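Local coordinates for teichoic acid biosynthesis protein F (Staphylococcus epidermidis, PDB 3L7I) that is a teichoic acid biosynthesis protein whose modelled region includes a GT-B-type fold with two Rossmann-like domains, at residues 656-665 and 687-698. Sequence-based numbering, arbitrary orientation.
Sequences MNYMEDLPGP and YQEKIDAFYDRF
P663 lies flat against F694: its CG stands over the middle of the phenyl ring, 3.7 Å from the centroid and 10° off the ring normal, a CH-pi contact. F694 holds its CG anti to the backbone N (chi1 -172°), which carries the ring out from the helix to the proline; CD2 of F698, one turn on, covers the opposite face, so the phenyl is sandwiched. D661 O approaches the F694 ring at its edge. A second CH-pi contact forms where the loop leaves: P665 CD sits over one face of Y687, 4.1 Å from the ring centroid and displaced toward the rim. P663 O rests 3.5 Å from I691 CG1; one residue earlier in the loop, L662 O is passed by the aliphatic part of K690 before its amine turns away. M656, bent at chi2 and chi3, brings its CE against the F698 ring. D661 OD2 and R697 NH1 form a long salt bridge at 3.7 Å, the carboxylate plane nearly perpendicular to the guanidinium (87°), which suggests a loose electrostatic link on the exposed border. The loop is shaped by a type I turn from N657 to E660 and an inverse gamma turn centred on D661. P663 also packs on F639 of strand 637-640, while M656 reaches helix 626-630; helix 688-698 thus closes over the loop joining strand 637-640 to edge strand 666-667 of the C-terminal parallel sheet.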
loop_
_atom_site.group_PDB
_atom_site.type_symbol
_atom_site.label_atom_id
_atom_site.label_comp_id
_atom_site.label_asym_id
_atom_site.label_seq_id
_atom_site.Cartn_x
_atom_site.Cartn_y
_atom_site.Cartn_z
ATOM N N MET A 656 51.066 -14.430 18.461
ATOM C CA MET A 656 52.453 -14.520 18.861
ATOM C C MET A 656 52.699 -15.618 19.885
ATOM O O MET A 656 51.766 -16.170 20.481
ATOM C CB MET A 656 52.937 -13.187 19.392
ATOM C CG MET A 656 52.142 -12.686 20.553
ATOM S SD MET A 656 53.258 -11.887 21.717
ATOM C CE MET A 656 54.278 -10.940 20.593
ATOM N N ASN A 657 53.969 -15.952 20.068
ATOM C CA ASN A 657 54.314 -16.955 21.049
ATOM C C ASN A 657 54.508 -16.329 22.426
ATOM O O ASN A 657 55.618 -15.973 22.821
ATOM C CB ASN A 657 55.525 -17.765 20.613
ATOM C CG ASN A 657 55.636 -19.059 21.377
ATOM O OD1 ASN A 657 55.201 -19.143 22.530
ATOM N ND2 ASN A 657 56.203 -20.083 20.743
ATOM N N TYR A 658 53.390 -16.200 23.135
ATOM C CA TYR A 658 53.307 -15.543 24.440
ATOM C C TYR A 658 54.296 -16.062 25.479
ATOM O O TYR A 658 54.870 -15.287 26.255
ATOM C CB TYR A 658 51.906 -15.742 24.993
ATOM C CG TYR A 658 51.555 -14.913 26.204
ATOM C CD1 TYR A 658 50.931 -13.687 26.061
ATOM C CD2 TYR A 658 51.807 -15.376 27.483
ATOM C CE1 TYR A 658 50.583 -12.929 27.153
ATOM C CE2 TYR A 658 51.470 -14.623 28.596
ATOM C CZ TYR A 658 50.849 -13.394 28.424
ATOM O OH TYR A 658 50.495 -12.628 29.520
ATOM N N MET A 659 54.468 -17.382 25.510
ATOM C CA MET A 659 55.320 -18.000 26.493
ATOM C C MET A 659 56.748 -17.511 26.371
ATOM O O MET A 659 57.508 -17.547 27.335
ATOM C CB MET A 659 55.262 -19.513 26.356
ATOM C CG MET A 659 54.746 -20.193 27.597
ATOM S SD MET A 659 53.409 -19.257 28.335
ATOM C CE MET A 659 52.053 -20.423 28.176
ATOM N N GLU A 660 57.115 -17.032 25.193
ATOM C CA GLU A 660 58.507 -16.702 24.953
ATOM C C GLU A 660 58.740 -15.211 24.769
ATOM O O GLU A 660 58.952 -14.469 25.731
ATOM C CB GLU A 660 59.005 -17.467 23.730
ATOM C CG GLU A 660 60.364 -18.102 23.921
ATOM C CD GLU A 660 60.405 -19.527 23.411
ATOM O OE1 GLU A 660 59.574 -19.868 22.540
ATOM O OE2 GLU A 660 61.260 -20.304 23.891
ATOM N N ASP A 661 58.669 -14.788 23.516
ATOM C CA ASP A 661 59.119 -13.469 23.100
ATOM C C ASP A 661 58.213 -12.285 23.458
ATOM O O ASP A 661 57.687 -11.616 22.574
ATOM C CB ASP A 661 59.397 -13.481 21.589
ATOM C CG ASP A 661 58.208 -13.967 20.780
ATOM O OD1 ASP A 661 57.074 -13.557 21.102
ATOM O OD2 ASP A 661 58.407 -14.754 19.828
ATOM N N LEU A 662 58.046 -12.017 24.750
ATOM C CA LEU A 662 57.504 -10.722 25.176
ATOM C C LEU A 662 58.508 -9.983 26.077
ATOM O O LEU A 662 59.450 -10.595 26.599
ATOM C CB LEU A 662 56.081 -10.820 25.764
ATOM C CG LEU A 662 55.776 -11.712 26.948
ATOM C CD1 LEU A 662 54.274 -11.881 27.125
ATOM C CD2 LEU A 662 56.484 -13.070 26.748
ATOM N N PRO A 663 58.314 -8.663 26.243
ATOM C CA PRO A 663 59.355 -7.743 26.714
ATOM C C PRO A 663 59.658 -7.869 28.194
ATOM O O PRO A 663 60.594 -7.230 28.658
ATOM C CB PRO A 663 58.739 -6.358 26.485
ATOM C CG PRO A 663 57.305 -6.575 26.177
ATOM C CD PRO A 663 56.987 -8.032 26.284
ATOM N N GLY A 664 58.863 -8.647 28.920
ATOM C CA GLY A 664 59.036 -8.797 30.352
ATOM C C GLY A 664 58.658 -10.176 30.843
ATOM O O GLY A 664 58.164 -11.007 30.094
ATOM N N PRO A 665 58.863 -10.417 32.132
ATOM C CA PRO A 665 58.624 -11.732 32.743
ATOM C C PRO A 665 57.125 -12.044 32.909
ATOM O O PRO A 665 56.334 -11.113 33.009
ATOM C CB PRO A 665 59.261 -11.584 34.130
ATOM C CG PRO A 665 59.706 -10.109 34.239
ATOM C CD PRO A 665 59.096 -9.368 33.132
ATOM N N TYR A 687 66.182 -7.296 31.278
ATOM C CA TYR A 687 65.339 -7.478 30.100
ATOM C C TYR A 687 65.631 -6.510 28.974
ATOM O O TYR A 687 64.839 -6.381 28.043
ATOM C CB TYR A 687 63.869 -7.376 30.488
ATOM C CG TYR A 687 63.479 -8.456 31.444
ATOM C CD1 TYR A 687 63.410 -8.204 32.804
ATOM C CD2 TYR A 687 63.222 -9.744 30.990
ATOM C CE1 TYR A 687 63.071 -9.200 33.693
ATOM C CE2 TYR A 687 62.882 -10.755 31.868
ATOM C CZ TYR A 687 62.809 -10.480 33.224
ATOM O OH TYR A 687 62.474 -11.483 34.122
ATOM N N GLN A 688 66.762 -5.824 29.054
ATOM C CA GLN A 688 67.113 -4.890 27.999
ATOM C C GLN A 688 67.139 -5.631 26.656
ATOM O O GLN A 688 66.561 -5.162 25.678
ATOM C CB GLN A 688 68.420 -4.179 28.326
ATOM C CG GLN A 688 68.738 -2.963 27.474
ATOM C CD GLN A 688 67.667 -1.897 27.489
ATOM O OE1 GLN A 688 66.998 -1.668 28.494
ATOM N NE2 GLN A 688 67.508 -1.222 26.362
ATOM N N GLU A 689 67.763 -6.807 26.625
ATOM C CA GLU A 689 67.769 -7.658 25.435
ATOM C C GLU A 689 66.371 -7.903 24.866
ATOM O O GLU A 689 66.140 -7.722 23.674
ATOM C CB GLU A 689 68.411 -9.000 25.767
ATOM C CG GLU A 689 69.921 -8.948 25.892
ATOM C CD GLU A 689 70.622 -9.192 24.563
ATOM O OE1 GLU A 689 69.919 -9.562 23.593
ATOM O OE2 GLU A 689 71.866 -9.024 24.487
ATOM N N LYS A 690 65.451 -8.325 25.731
ATOM C CA LYS A 690 64.075 -8.647 25.330
ATOM C C LYS A 690 63.209 -7.426 24.949
ATOM O O LYS A 690 62.401 -7.485 24.021
ATOM C CB LYS A 690 63.375 -9.486 26.415
ATOM C CG LYS A 690 63.839 -10.936 26.453
ATOM C CD LYS A 690 62.854 -11.834 27.187
ATOM C CE LYS A 690 63.068 -13.305 26.809
ATOM N NZ LYS A 690 64.428 -13.843 27.188
ATOM N N ILE A 691 63.380 -6.325 25.669
ATOM C CA ILE A 691 62.705 -5.079 25.337
ATOM C C ILE A 691 63.115 -4.584 23.956
ATOM O O ILE A 691 62.291 -4.090 23.187
ATOM C CB ILE A 691 63.018 -4.001 26.381
ATOM C CG1 ILE A 691 62.297 -4.333 27.682
ATOM C CG2 ILE A 691 62.611 -2.616 25.889
ATOM C CD1 ILE A 691 62.436 -3.273 28.735
ATOM N N ASP A 692 64.397 -4.715 23.646
ATOM C CA ASP A 692 64.911 -4.313 22.347
ATOM C C ASP A 692 64.350 -5.205 21.235
ATOM O O ASP A 692 63.943 -4.710 20.197
ATOM C CB ASP A 692 66.448 -4.298 22.348
ATOM C CG ASP A 692 67.039 -3.159 23.201
ATOM O OD1 ASP A 692 66.311 -2.181 23.474
ATOM O OD2 ASP A 692 68.237 -3.244 23.589
ATOM N N ALA A 693 64.306 -6.513 21.458
ATOM C CA ALA A 693 63.763 -7.422 20.452
ATOM C C ALA A 693 62.308 -7.064 20.151
ATOM O O ALA A 693 61.885 -7.035 18.991
ATOM C CB ALA A 693 63.861 -8.855 20.919
ATOM N N PHE A 694 61.550 -6.798 21.211
ATOM C CA PHE A 694 60.138 -6.463 21.115
ATOM C C PHE A 694 59.968 -5.122 20.409
ATOM O O PHE A 694 59.067 -4.959 19.592
ATOM C CB PHE A 694 59.534 -6.411 22.524
ATOM C CG PHE A 694 58.059 -6.271 22.553
ATOM C CD1 PHE A 694 57.251 -7.386 22.552
ATOM C CD2 PHE A 694 57.471 -5.024 22.604
ATOM C CE1 PHE A 694 55.871 -7.260 22.587
ATOM C CE2 PHE A 694 56.095 -4.889 22.643
ATOM C CZ PHE A 694 55.293 -6.015 22.634
ATOM N N TYR A 695 60.829 -4.158 20.722
ATOM C CA TYR A 695 60.759 -2.845 20.084
ATOM C C TYR A 695 61.120 -2.944 18.614
ATOM O O TYR A 695 60.636 -2.177 17.796
ATOM C CB TYR A 695 61.690 -1.847 20.766
ATOM C CG TYR A 695 61.806 -0.532 20.028
ATOM C CD1 TYR A 695 60.981 0.533 20.338
ATOM C CD2 TYR A 695 62.737 -0.360 19.020
ATOM C CE1 TYR A 695 61.087 1.736 19.668
ATOM C CE2 TYR A 695 62.849 0.835 18.348
ATOM C CZ TYR A 695 62.026 1.879 18.675
ATOM O OH TYR A 695 62.141 3.074 18.005
ATOM N N ASP A 696 61.991 -3.881 18.281
ATOM C CA ASP A 696 62.399 -4.042 16.898
ATOM C C ASP A 696 61.219 -4.569 16.128
ATOM O O ASP A 696 60.924 -4.098 15.039
ATOM C CB ASP A 696 63.564 -5.034 16.774
ATOM C CG ASP A 696 64.906 -4.412 17.118
ATOM O OD1 ASP A 696 64.967 -3.170 17.294
ATOM O OD2 ASP A 696 65.904 -5.172 17.206
ATOM N N ARG A 697 60.536 -5.545 16.717
ATOM C CA ARG A 697 59.537 -6.325 16.001
ATOM C C ARG A 697 58.196 -5.601 15.823
ATOM O O ARG A 697 57.559 -5.732 14.786
ATOM C CB ARG A 697 59.323 -7.678 16.685
ATOM C CG ARG A 697 58.511 -8.637 15.855
ATOM C CD ARG A 697 58.312 -9.993 16.507
ATOM N NE ARG A 697 57.409 -10.808 15.690
ATOM C CZ ARG A 697 56.880 -11.978 16.049
ATOM N NH1 ARG A 697 57.149 -12.513 17.235
ATOM N NH2 ARG A 697 56.068 -12.615 15.213
ATOM N N PHE A 698 57.773 -4.831 16.821
ATOM C CA PHE A 698 56.434 -4.280 16.806
ATOM C C PHE A 698 56.363 -2.761 16.824
ATOM O O PHE A 698 55.325 -2.196 16.484
ATOM C CB PHE A 698 55.635 -4.839 17.973
ATOM C CG PHE A 698 55.667 -6.321 18.060
ATOM C CD1 PHE A 698 54.879 -7.089 17.231
ATOM C CD2 PHE A 698 56.486 -6.958 18.982
ATOM C CE1 PHE A 698 54.916 -8.480 17.309
ATOM C CE2 PHE A 698 56.520 -8.336 19.070
ATOM C CZ PHE A 698 55.735 -9.100 18.232
#